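Prolyl endopeptidase (Myxococcus xanthus, PDB 2BKL) probably hydrolyses oligopeptides after proline, and much less readily after alanine, as a serine protease of the S9A family. Local coordinates at residues D13-V18 with E585-L590; T40-H45 with A630-P635; N113-S116 with T120-L123; V420-K425 with V430-V435; L469-A474 with D666-L671. All blocks are in the same frame, centred on the assembly; numbering follows the deposited sequence.

Overall arrangement
The five contacts illustrate how a chain whose middle forms a beta-propeller still builds one hydrolase domain from both ends. Contacts 1 and 2 each join the first fifty residues to helices near the carboxyl end, 584-593 and 622-632, bracketing the propeller; their centres lie about 28 Å apart. Contact 3 belongs to the propeller, about 33 Å from contact 2 and 45 Å from contact 1 between centres. Contact 4 pairs strands 415-423 and 429-437 at one border of the eight-stranded hydrolase sheet. Contact 5, between helices 469-473 and 657-674, touches contact 4 through Val435 O and Leu472 CD2, 3.6 Å apart. Contacts 3, 4 and 5 open in that order along the chain.

Contact 1 (D13-V18 with E585-L590); sequences DTLHGV and EDFKTL
Phe587 holds its CG on the far side of CA-CB from the backbone N (chi1 167°), which sends the ring out of helix 584-593 into the tip of a beta hairpin, and His16, with CG opposite the carbonyl carbon (chi1 -49°), brings its imidazole back past the base of that ring. Three side chains thus receive one phenyl group. Leu15 lays its CB over one face, displaced toward the rim, with CB 4.1 Å from Phe587 CE1. Val18 comes to the edge, its CB 3.8 Å from Phe587 CE2. His16 slides by in the opposite direction, CD2 lying 3.6 Å from Phe587 CB; the two rings meet obliquely, their planes 44° apart. The outer end of the phenyl also approaches the hairpin backbone, with Leu15 O 3.7 Å from Phe587 CE2. A type I' turn from Leu15 to Val18 presents these groups together, closed by Leu15 N to Val18 O (2.9 Å) and Val18 N to Leu15 O (3.0 Å). Farther out, His16 NE2 bonds to Ala581 O, and the Phe587 ring also meets His591 and Val20. The hairpin, strands 12-15 and 18-21, belongs to the amino-terminal residues that, as in other prolyl oligopeptidases, pack on the hydrolase domain ahead of the propeller. An alanine in place of Phe587 is likely to open a gap beneath the turn and leave Leu15 and Val18 without the ring they pack on. Across these two segments the attraction is therefore dispersive, while the polar hold on His16 comes from Ala581.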
# COMPACT_ATOMS: atom_id res chain seq x y z
N ASP A 13 21.94 -13.37 21.98
CA ASP A 13 22.92 -13.33 20.91
C ASP A 13 23.80 -12.12 21.10
O ASP A 13 23.36 -11.08 21.59
CB ASP A 13 22.22 -13.17 19.56
CG ASP A 13 21.49 -14.41 19.12
OD1 ASP A 13 22.12 -15.29 18.48
OD2 ASP A 13 20.28 -14.60 19.35
N THR A 14 25.05 -12.25 20.69
CA THR A 14 25.97 -11.14 20.72
C THR A 14 26.10 -10.65 19.31
O THR A 14 26.61 -11.36 18.46
CB THR A 14 27.33 -11.57 21.24
OG1 THR A 14 27.18 -12.11 22.56
CG2 THR A 14 28.21 -10.36 21.45
N LEU A 15 25.62 -9.44 19.07
CA LEU A 15 25.65 -8.84 17.75
C LEU A 15 26.45 -7.54 17.85
O LEU A 15 26.10 -6.65 18.62
CB LEU A 15 24.22 -8.56 17.29
CG LEU A 15 23.28 -9.77 17.44
CD1 LEU A 15 21.85 -9.41 17.10
CD2 LEU A 15 23.74 -10.92 16.55
N HIS A 16 27.53 -7.46 17.09
CA HIS A 16 28.39 -6.27 17.06
C HIS A 16 28.79 -5.81 18.48
O HIS A 16 28.76 -4.62 18.79
CB HIS A 16 27.69 -5.15 16.28
CG HIS A 16 27.16 -5.60 14.96
ND1 HIS A 16 27.97 -5.90 13.89
CD2 HIS A 16 25.88 -5.85 14.55
CE1 HIS A 16 27.23 -6.29 12.87
NE2 HIS A 16 25.96 -6.26 13.24
N GLY A 17 29.11 -6.79 19.32
CA GLY A 17 29.59 -6.52 20.66
C GLY A 17 28.52 -6.31 21.71
O GLY A 17 28.86 -6.08 22.88
N VAL A 18 27.25 -6.40 21.33
CA VAL A 18 26.12 -6.06 22.19
C VAL A 18 25.25 -7.29 22.39
O VAL A 18 24.89 -7.95 21.43
CB VAL A 18 25.24 -4.97 21.52
CG1 VAL A 18 23.96 -4.75 22.32
CG2 VAL A 18 26.01 -3.67 21.36
N GLU A 585 26.58 -0.18 12.04
CA GLU A 585 25.95 1.13 12.22
C GLU A 585 24.43 0.99 12.10
O GLU A 585 23.68 1.63 12.84
CB GLU A 585 26.49 2.18 11.24
CG GLU A 585 27.88 2.74 11.59
CD GLU A 585 28.04 3.16 13.07
OE1 GLU A 585 27.19 3.93 13.62
OE2 GLU A 585 29.05 2.74 13.69
N ASP A 586 23.99 0.17 11.15
CA ASP A 586 22.56 -0.05 10.98
C ASP A 586 21.99 -0.70 12.23
O ASP A 586 20.87 -0.38 12.65
CB ASP A 586 22.24 -0.99 9.83
CG ASP A 586 22.56 -0.44 8.45
OD1 ASP A 586 23.17 0.65 8.32
OD2 ASP A 586 22.23 -1.09 7.42
N PHE A 587 22.71 -1.67 12.79
CA PHE A 587 22.26 -2.34 14.00
C PHE A 587 22.01 -1.36 15.12
O PHE A 587 21.02 -1.47 15.83
CB PHE A 587 23.30 -3.41 14.46
CG PHE A 587 23.06 -3.93 15.84
CD1 PHE A 587 22.03 -4.81 16.11
CD2 PHE A 587 23.86 -3.51 16.90
CE1 PHE A 587 21.80 -5.28 17.40
CE2 PHE A 587 23.61 -3.96 18.20
CZ PHE A 587 22.60 -4.87 18.43
N LYS A 588 22.92 -0.41 15.32
CA LYS A 588 22.76 0.54 16.42
C LYS A 588 21.43 1.30 16.26
O LYS A 588 20.67 1.45 17.21
CB LYS A 588 23.92 1.52 16.49
CG LYS A 588 23.79 2.47 17.66
CD LYS A 588 25.12 3.15 17.97
CE LYS A 588 24.98 4.06 19.20
NZ LYS A 588 24.00 5.15 18.94
N THR A 589 21.15 1.75 15.05
CA THR A 589 19.91 2.44 14.76
C THR A 589 18.68 1.58 15.02
O THR A 589 17.76 2.00 15.68
CB THR A 589 19.92 2.88 13.28
OG1 THR A 589 20.90 3.93 13.12
CG2 THR A 589 18.58 3.48 12.83
N LEU A 590 18.67 0.38 14.46
CA LEU A 590 17.52 -0.53 14.55
C LEU A 590 17.27 -0.97 15.98
O LEU A 590 16.13 -1.00 16.44
CB LEU A 590 17.75 -1.72 13.64
CG LEU A 590 17.77 -1.41 12.15
CD1 LEU A 590 18.54 -2.50 11.40
CD2 LEU A 590 16.34 -1.25 11.64

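Contact 2 (T40-H45 with A630-P635); sequences TAQNAH and AVQNSP
The carboxamides of Gln42 and Gln632 meet through their polar edges rather than their faces, each giving an N-H to the other's carbonyl oxygen, with their planes 30° apart. This is a cyclic amide-amide pair, and it ties helix 33-51, from the amino-terminal part of the chain, to the last turn of helix 622-632 in the alpha/beta-hydrolase domain. Gln42 NE2 lies 2.9 Å from Gln632 OE1, approaching in the carbonyl plane and on a lone pair. The return bond, from Gln632 NE2 to Gln42 OE1, is 3.0 Å long and the straighter of the two at 166°, although here the donor sits tilted from the carbonyl plane.

The side chains arrive from opposite directions and differ in shape. Gln632 stretches out beyond CG, whereas Gln42 folds at its second torsion (chi2 -75°), and together they span CA atoms 10.9 Å apart. Two bonds in a ring fix the rotation of both amides. Gln42 is buried beside Pro4 and Leu643, and the pair gives both polar atoms of its amide a partner there. Gln632 NE2 has a second acceptor, Ala641 O at the start of strand 641-646, which is consistent with the nitrogen lying at that end of the amide.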
# COMPACT_ATOMS: atom_id res chain seq x y z
N THR A 40 -3.63 -20.86 18.04
CA THR A 40 -5.05 -21.15 18.14
C THR A 40 -5.61 -20.65 19.47
O THR A 40 -6.69 -20.06 19.52
CB THR A 40 -5.24 -22.66 17.99
OG1 THR A 40 -4.81 -23.06 16.69
CG2 THR A 40 -6.74 -23.05 18.09
N ALA A 41 -4.88 -20.90 20.55
CA ALA A 41 -5.32 -20.46 21.88
C ALA A 41 -5.34 -18.94 22.03
O ALA A 41 -6.27 -18.38 22.61
CB ALA A 41 -4.45 -21.08 22.95
N GLN A 42 -4.34 -18.27 21.46
CA GLN A 42 -4.33 -16.81 21.48
C GLN A 42 -5.50 -16.22 20.71
O GLN A 42 -6.19 -15.35 21.20
CB GLN A 42 -3.01 -16.25 20.96
CG GLN A 42 -1.80 -16.41 21.89
CD GLN A 42 -1.80 -15.48 23.07
OE1 GLN A 42 -2.66 -14.63 23.21
NE2 GLN A 42 -0.80 -15.65 23.94
N ASN A 43 -5.74 -16.71 19.50
CA ASN A 43 -6.86 -16.24 18.71
C ASN A 43 -8.20 -16.52 19.42
O ASN A 43 -9.09 -15.65 19.45
CB ASN A 43 -6.86 -16.82 17.31
CG ASN A 43 -8.03 -16.37 16.49
OD1 ASN A 43 -8.13 -15.20 16.12
ND2 ASN A 43 -8.99 -17.27 16.28
N ALA A 44 -8.34 -17.71 20.01
CA ALA A 44 -9.58 -18.06 20.68
C ALA A 44 -9.84 -17.10 21.84
O ALA A 44 -10.96 -16.62 22.03
CB ALA A 44 -9.55 -19.51 21.17
N HIS A 45 -8.78 -16.79 22.58
CA HIS A 45 -8.87 -15.84 23.68
C HIS A 45 -9.28 -14.45 23.19
O HIS A 45 -10.14 -13.81 23.76
CB HIS A 45 -7.54 -15.75 24.43
CG HIS A 45 -7.52 -14.67 25.46
ND1 HIS A 45 -8.20 -14.77 26.66
CD2 HIS A 45 -6.94 -13.45 25.45
CE1 HIS A 45 -8.01 -13.65 27.35
NE2 HIS A 45 -7.25 -12.84 26.64
N ALA A 630 5.47 -10.62 24.69
CA ALA A 630 6.25 -9.70 25.52
C ALA A 630 5.33 -8.74 26.31
O ALA A 630 5.55 -8.47 27.48
CB ALA A 630 7.23 -8.94 24.65
N VAL A 631 4.28 -8.25 25.66
CA VAL A 631 3.37 -7.32 26.31
C VAL A 631 2.50 -8.03 27.37
O VAL A 631 2.31 -7.52 28.49
CB VAL A 631 2.53 -6.57 25.27
CG1 VAL A 631 1.46 -5.74 25.92
CG2 VAL A 631 3.43 -5.70 24.41
N GLN A 632 1.96 -9.20 27.03
CA GLN A 632 1.12 -9.96 27.96
C GLN A 632 1.88 -10.28 29.23
O GLN A 632 1.33 -10.23 30.31
CB GLN A 632 0.62 -11.29 27.35
CG GLN A 632 -0.42 -11.08 26.27
CD GLN A 632 -0.89 -12.36 25.62
OE1 GLN A 632 -0.25 -13.40 25.75
NE2 GLN A 632 -2.00 -12.27 24.89
N ASN A 633 3.16 -10.59 29.09
CA ASN A 633 3.97 -11.07 30.19
C ASN A 633 4.84 -10.01 30.82
O ASN A 633 5.69 -10.33 31.66
CB ASN A 633 4.77 -12.27 29.72
CG ASN A 633 3.85 -13.47 29.48
OD1 ASN A 633 3.37 -14.08 30.43
ND2 ASN A 633 3.50 -13.71 28.22
N SER A 634 4.64 -8.74 30.45
CA SER A 634 5.46 -7.66 30.99
C SER A 634 5.05 -7.43 32.44
O SER A 634 3.87 -7.16 32.69
CB SER A 634 5.32 -6.38 30.19
OG SER A 634 6.29 -5.44 30.60
N PRO A 635 5.97 -7.58 33.40
CA PRO A 635 5.60 -7.40 34.80
C PRO A 635 4.88 -6.08 35.03
O PRO A 635 5.30 -5.02 34.61
CB PRO A 635 6.94 -7.41 35.54
CG PRO A 635 7.82 -8.25 34.68
CD PRO A 635 7.40 -7.94 33.26

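Contact 3 (N113-S116 with T120-L123); sequences NGWS and TVSL
Trp115 lies along the start of strand 121-128 and meets three successive residues in different ways. Its six-membered ring turns an edge to the backbone of Ser122, whose O is in the ring plane, 3.5 Å from Trp115 CZ3. Val121 crosses the indole at about a right angle, CG1 being 3.9 Å from Trp115 CE3. Leu123 runs obliquely to it, with CB 4.0 Å from Trp115 CH2. Having CG opposite the carbonyl carbon (chi1 -67°) directs the indole along the strand in this way.

Both segments belong to the beta-propeller, where this loop carries the chain from strand 107-110, the last of one four-stranded sheet, to the first strand of the next. Leu110 and Gln139 also touch the tryptophan, and Trp159 meets it edge-to-face.

The neighbouring Ser116 faces the strand with its hydroxyl. Its OG accepts the N-H of Thr120 at 3.0 Å, somewhat bent at 144°, and donates to a water 2.7 Å away. That water in turn donates to Val121 O at 2.8 Å, bridging loop and strand one residue farther on. Thr120 OG1 bonds to Asp118, to which Ser116 OG is also weakly bonded, and Ser122 OG reaches Asp655 of the hydrolase part.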
# COMPACT_ATOMS: atom_id res chain seq x y z
N ASN A 113 -15.76 -14.82 -7.02
CA ASN A 113 -16.67 -15.47 -6.09
C ASN A 113 -16.93 -16.93 -6.46
O ASN A 113 -17.29 -17.72 -5.58
CB ASN A 113 -18.01 -14.73 -5.99
CG ASN A 113 -17.84 -13.27 -5.56
OD1 ASN A 113 -17.57 -13.00 -4.39
ND2 ASN A 113 -17.93 -12.33 -6.50
N GLY A 114 -16.73 -17.27 -7.72
CA GLY A 114 -16.92 -18.64 -8.17
C GLY A 114 -15.67 -19.49 -8.25
O GLY A 114 -15.76 -20.65 -8.68
N TRP A 115 -14.54 -18.97 -7.78
CA TRP A 115 -13.24 -19.65 -7.87
C TRP A 115 -12.94 -20.62 -6.74
O TRP A 115 -11.95 -21.33 -6.78
CB TRP A 115 -12.11 -18.63 -7.98
CG TRP A 115 -12.12 -17.86 -9.23
CD1 TRP A 115 -13.01 -17.96 -10.27
CD2 TRP A 115 -11.21 -16.82 -9.59
NE1 TRP A 115 -12.68 -17.05 -11.25
CE2 TRP A 115 -11.58 -16.35 -10.85
CE3 TRP A 115 -10.10 -16.23 -8.96
CZ2 TRP A 115 -10.89 -15.33 -11.50
CZ3 TRP A 115 -9.44 -15.22 -9.59
CH2 TRP A 115 -9.81 -14.80 -10.86
N SER A 116 -13.81 -20.63 -5.74
CA SER A 116 -13.70 -21.54 -4.59
C SER A 116 -15.04 -21.49 -3.87
O SER A 116 -15.86 -20.61 -4.13
CB SER A 116 -12.56 -21.11 -3.65
OG SER A 116 -12.87 -19.90 -2.97
N THR A 120 -11.64 -18.14 -0.93
CA THR A 120 -10.21 -18.21 -0.61
C THR A 120 -9.26 -18.14 -1.82
O THR A 120 -8.08 -18.45 -1.69
CB THR A 120 -9.88 -19.45 0.21
OG1 THR A 120 -10.33 -20.62 -0.48
CG2 THR A 120 -10.62 -19.43 1.57
N VAL A 121 -9.77 -17.75 -2.98
CA VAL A 121 -8.93 -17.44 -4.13
C VAL A 121 -9.37 -16.10 -4.69
O VAL A 121 -10.56 -15.90 -4.96
CB VAL A 121 -9.00 -18.53 -5.23
CG1 VAL A 121 -7.96 -18.23 -6.36
CG2 VAL A 121 -8.76 -19.90 -4.62
N SER A 122 -8.43 -15.19 -4.84
CA SER A 122 -8.70 -13.82 -5.25
C SER A 122 -8.11 -13.48 -6.61
O SER A 122 -7.18 -14.09 -7.10
CB SER A 122 -8.13 -12.86 -4.22
OG SER A 122 -8.86 -12.96 -3.02
N LEU A 123 -8.66 -12.43 -7.20
CA LEU A 123 -8.14 -11.84 -8.41
C LEU A 123 -7.08 -10.83 -8.05
O LEU A 123 -7.30 -9.95 -7.20
CB LEU A 123 -9.28 -11.18 -9.19
CG LEU A 123 -8.90 -10.30 -10.38
CD1 LEU A 123 -8.21 -11.14 -11.48
CD2 LEU A 123 -10.12 -9.61 -10.91
O HOH W 1 -12.72 -17.52 -4.33

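Contact 4 (V420-K425 with V430-V435); sequences VFYASK and VPMFVV
Tyr422 and Val430 make the dense part of this strand pair. The tyrosine CG sits between its backbone N and carbonyl carbon (chi1 65°), a cramped rotamer that folds the ring across the adjoining strand, where Val430 CB enters over one face in a CH-pi contact, 3.6 Å from Tyr422 CZ. Met432 comes to the ring edge with CB 4.0 Å from Tyr422 CE1, and its SD forms an oblique Met-aromatic contact. Alongside, Val420 CG2 packs 3.9 Å from Met432 CB. Helix 503-518 covers this face, and Tyr422 OH bonds to Asp508 O there. Replacing Tyr422 by a leucine would probably leave Val430 without its aromatic cover and Asp508 O without its hydroxyl partner.

The other face is thinner. Phe421, exposed, leans obliquely on Pro431, Phe421 CE1 lying 3.7 Å from Pro431 CB, and little else joins the two segments on that side. Between the faces, hydrogen-bonded pairs Val420-Met432 and Tyr422-Val430 flank the non-hydrogen-bonded pair Phe421-Pro431; the shortest link is Val430 N to Tyr422 O at 2.8 Å. Strands 415-423 and 429-437 thus form a beta hairpin, the antiparallel border of the otherwise largely parallel sheet of an alpha/beta hydrolase.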
# COMPACT_ATOMS: atom_id res chain seq x y z
N VAL A 420 -4.49 20.73 9.84
CA VAL A 420 -3.68 21.46 10.78
C VAL A 420 -2.21 21.14 10.56
O VAL A 420 -1.86 20.17 9.88
CB VAL A 420 -4.09 21.11 12.24
CG1 VAL A 420 -5.56 21.46 12.46
CG2 VAL A 420 -3.80 19.65 12.59
N PHE A 421 -1.36 21.97 11.15
CA PHE A 421 0.07 21.87 11.08
C PHE A 421 0.66 21.99 12.47
O PHE A 421 0.46 23.02 13.13
CB PHE A 421 0.64 22.90 10.11
CG PHE A 421 0.02 22.85 8.76
CD1 PHE A 421 0.52 21.98 7.82
CD2 PHE A 421 -1.07 23.61 8.44
CE1 PHE A 421 -0.05 21.87 6.57
CE2 PHE A 421 -1.66 23.48 7.15
CZ PHE A 421 -1.14 22.59 6.25
N TYR A 422 1.39 20.99 12.91
CA TYR A 422 1.95 21.00 14.27
C TYR A 422 3.47 20.87 14.20
O TYR A 422 4.02 20.37 13.22
CB TYR A 422 1.34 19.89 15.14
CG TYR A 422 1.64 18.49 14.68
CD1 TYR A 422 0.83 17.83 13.77
CD2 TYR A 422 2.77 17.83 15.13
CE1 TYR A 422 1.15 16.57 13.32
CE2 TYR A 422 3.07 16.56 14.69
CZ TYR A 422 2.26 15.94 13.79
OH TYR A 422 2.58 14.68 13.34
N ALA A 423 4.17 21.32 15.22
CA ALA A 423 5.62 21.24 15.27
C ALA A 423 6.04 19.96 15.95
O ALA A 423 5.56 19.62 17.03
CB ALA A 423 6.20 22.42 16.00
N SER A 424 6.95 19.24 15.29
CA SER A 424 7.65 18.11 15.86
C SER A 424 8.75 18.58 16.77
O SER A 424 9.01 19.77 16.84
CB SER A 424 8.21 17.25 14.73
OG SER A 424 8.55 15.97 15.22
N LYS A 425 9.38 17.63 17.45
CA LYS A 425 10.47 17.92 18.39
C LYS A 425 11.56 18.84 17.81
O LYS A 425 12.01 19.78 18.48
CB LYS A 425 11.08 16.58 18.82
CG LYS A 425 11.71 16.58 20.17
CD LYS A 425 12.12 15.16 20.53
CE LYS A 425 13.47 14.83 19.95
NZ LYS A 425 14.29 14.01 20.89
N VAL A 430 4.46 19.53 10.58
CA VAL A 430 3.90 18.32 10.04
C VAL A 430 2.41 18.50 9.81
O VAL A 430 1.71 18.98 10.72
CB VAL A 430 4.11 17.15 11.00
CG1 VAL A 430 3.51 15.85 10.41
CG2 VAL A 430 5.58 16.96 11.36
N PRO A 431 1.88 18.16 8.64
CA PRO A 431 0.43 18.23 8.43
C PRO A 431 -0.33 17.09 9.07
O PRO A 431 0.20 15.99 9.24
CB PRO A 431 0.25 18.16 6.93
CG PRO A 431 1.65 18.17 6.34
CD PRO A 431 2.58 17.71 7.42
N MET A 432 -1.58 17.36 9.41
CA MET A 432 -2.49 16.33 9.91
C MET A 432 -3.91 16.69 9.51
O MET A 432 -4.32 17.86 9.61
CB MET A 432 -2.38 16.19 11.44
CG MET A 432 -3.33 15.18 12.01
SD MET A 432 -2.87 14.63 13.70
CE MET A 432 -2.76 16.14 14.57
N PHE A 433 -4.67 15.70 9.04
CA PHE A 433 -6.12 15.83 8.85
C PHE A 433 -6.86 15.41 10.09
O PHE A 433 -6.50 14.43 10.74
CB PHE A 433 -6.59 14.96 7.68
CG PHE A 433 -5.98 15.28 6.35
CD1 PHE A 433 -6.33 16.43 5.67
CD2 PHE A 433 -5.07 14.39 5.75
CE1 PHE A 433 -5.78 16.73 4.42
CE2 PHE A 433 -4.56 14.67 4.50
CZ PHE A 433 -4.89 15.82 3.85
N VAL A 434 -7.90 16.17 10.45
CA VAL A 434 -8.72 15.86 11.61
C VAL A 434 -10.17 15.87 11.18
O VAL A 434 -10.65 16.87 10.64
CB VAL A 434 -8.47 16.82 12.79
CG1 VAL A 434 -9.23 16.32 14.02
CG2 VAL A 434 -6.99 16.94 13.11
N VAL A 435 -10.86 14.76 11.41
CA VAL A 435 -12.22 14.56 10.90
C VAL A 435 -13.15 14.29 12.07
O VAL A 435 -12.85 13.51 12.97
CB VAL A 435 -12.28 13.35 9.91
CG1 VAL A 435 -13.64 13.26 9.26
CG2 VAL A 435 -11.15 13.43 8.86

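Contact 5 (L469-A474 with D666-L671); sequences LPWLDA and DLYSFL
Trp471 presses its indole against Tyr668 and Leu671, residues one turn apart on helix 657-674. The closest approach is 3.6 Å, from Trp471 CE3 to Tyr668 CD1, and CE3 arrives at the edge of the tyrosine ring near its plane. Relative to the indole the meeting is oblique: the six-membered rings are inclined at 47°, with centroids 5.7 Å apart. The root of the indole takes part too, Trp471 CB standing 3.8 Å from Tyr668 CE1. Leu671 holds the outer end, its CB 3.8 Å from Trp471 CZ3 and its CD1 over one face of the indole.

What sets these groups in place comes next. Trp471 has CG trans to its backbone N (chi1 -175°), which carries the indole from the short helix 469-473 toward the longer one. Its NE1 bonds to Val477 O, pinning the indole's rotation at the end away from Leu671. Leu667 CD2 covers the centre of one face of the Tyr668 ring, 3.8 Å above it.

Leu449, on strand 448-451 of the hydrolase sheet, touches all three contact residues, while Phe63 of helix 56-67 packs on Tyr668. Two residues before Tyr668, Asp666 forms salt bridges with Arg56 and Arg644. The two helices are therefore joined here by buried aromatic and aliphatic surface, with the indole N-H satisfied by a backbone carbonyl and the nearby charge of Asp666 paired with arginines away from the rings.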
# COMPACT_ATOMS: atom_id res chain seq x y z
N LEU A 469 -17.29 5.82 9.99
CA LEU A 469 -18.53 6.55 10.24
C LEU A 469 -19.20 6.26 11.60
O LEU A 469 -19.60 7.19 12.26
CB LEU A 469 -19.53 6.42 9.08
CG LEU A 469 -19.04 7.09 7.79
CD1 LEU A 469 -20.01 6.75 6.66
CD2 LEU A 469 -18.91 8.59 7.95
N PRO A 470 -19.33 5.01 12.06
CA PRO A 470 -19.85 4.76 13.41
C PRO A 470 -19.03 5.47 14.52
O PRO A 470 -19.57 6.01 15.49
CB PRO A 470 -19.79 3.24 13.53
CG PRO A 470 -19.95 2.82 12.14
CD PRO A 470 -19.09 3.75 11.33
N TRP A 471 -17.73 5.58 14.30
CA TRP A 471 -16.84 6.26 15.24
C TRP A 471 -17.18 7.74 15.31
O TRP A 471 -17.39 8.27 16.40
CB TRP A 471 -15.40 6.02 14.82
CG TRP A 471 -14.34 6.56 15.74
CD1 TRP A 471 -13.54 7.66 15.55
CD2 TRP A 471 -13.97 6.02 17.00
NE1 TRP A 471 -12.71 7.84 16.63
CE2 TRP A 471 -12.92 6.81 17.51
CE3 TRP A 471 -14.40 4.92 17.74
CZ2 TRP A 471 -12.33 6.54 18.74
CZ3 TRP A 471 -13.80 4.65 18.95
CH2 TRP A 471 -12.77 5.45 19.43
N LEU A 472 -17.31 8.38 14.16
CA LEU A 472 -17.65 9.80 14.09
C LEU A 472 -19.03 10.04 14.68
O LEU A 472 -19.25 11.00 15.41
CB LEU A 472 -17.63 10.31 12.65
CG LEU A 472 -16.31 10.18 11.87
CD1 LEU A 472 -16.45 10.83 10.52
CD2 LEU A 472 -15.12 10.76 12.62
N ASP A 473 -19.96 9.12 14.41
CA ASP A 473 -21.33 9.28 14.90
C ASP A 473 -21.47 9.11 16.41
O ASP A 473 -22.42 9.67 17.03
CB ASP A 473 -22.27 8.33 14.16
CG ASP A 473 -22.46 8.72 12.70
OD1 ASP A 473 -22.14 9.88 12.35
OD2 ASP A 473 -22.93 7.95 11.83
N ALA A 474 -20.52 8.41 17.00
CA ALA A 474 -20.42 8.24 18.44
C ALA A 474 -19.70 9.40 19.13
O ALA A 474 -19.45 9.34 20.34
CB ALA A 474 -19.73 6.90 18.77
N ASP A 666 -14.88 -5.97 15.48
CA ASP A 666 -13.89 -6.29 16.49
C ASP A 666 -13.06 -5.08 16.87
O ASP A 666 -12.90 -4.81 18.04
CB ASP A 666 -13.03 -7.46 16.03
CG ASP A 666 -13.74 -8.80 16.14
OD1 ASP A 666 -14.83 -8.91 16.76
OD2 ASP A 666 -13.26 -9.84 15.65
N LEU A 667 -12.54 -4.35 15.89
CA LEU A 667 -11.71 -3.18 16.12
C LEU A 667 -12.45 -2.14 16.92
O LEU A 667 -11.97 -1.70 17.95
CB LEU A 667 -11.26 -2.59 14.78
CG LEU A 667 -10.15 -1.53 14.80
CD1 LEU A 667 -9.48 -1.43 13.40
CD2 LEU A 667 -10.62 -0.19 15.25
N TYR A 668 -13.64 -1.76 16.46
CA TYR A 668 -14.33 -0.63 17.08
C TYR A 668 -14.96 -1.03 18.41
O TYR A 668 -14.99 -0.20 19.33
CB TYR A 668 -15.29 0.10 16.09
CG TYR A 668 -14.49 0.92 15.09
CD1 TYR A 668 -13.96 2.14 15.46
CD2 TYR A 668 -14.26 0.48 13.78
CE1 TYR A 668 -13.19 2.90 14.57
CE2 TYR A 668 -13.50 1.25 12.87
CZ TYR A 668 -12.97 2.47 13.29
OH TYR A 668 -12.19 3.26 12.45
N SER A 669 -15.38 -2.28 18.58
CA SER A 669 -15.85 -2.72 19.89
C SER A 669 -14.70 -2.79 20.93
O SER A 669 -14.92 -2.42 22.07
CB SER A 669 -16.70 -3.99 19.79
OG SER A 669 -15.94 -5.15 19.52
N PHE A 670 -13.49 -3.17 20.53
CA PHE A 670 -12.29 -3.08 21.36
C PHE A 670 -12.09 -1.63 21.82
O PHE A 670 -11.90 -1.35 22.99
CB PHE A 670 -11.07 -3.59 20.57
CG PHE A 670 -9.73 -3.23 21.17
CD1 PHE A 670 -9.22 -3.94 22.27
CD2 PHE A 670 -8.97 -2.23 20.63
CE1 PHE A 670 -7.96 -3.62 22.81
CE2 PHE A 670 -7.76 -1.91 21.14
CZ PHE A 670 -7.24 -2.60 22.24
N LEU A 671 -12.15 -0.71 20.87
CA LEU A 671 -11.96 0.70 21.20
C LEU A 671 -13.02 1.21 22.16
O LEU A 671 -12.70 1.94 23.12
CB LEU A 671 -11.88 1.56 19.93
CG LEU A 671 -10.65 1.32 19.05
CD1 LEU A 671 -10.67 2.24 17.85
CD2 LEU A 671 -9.35 1.51 19.83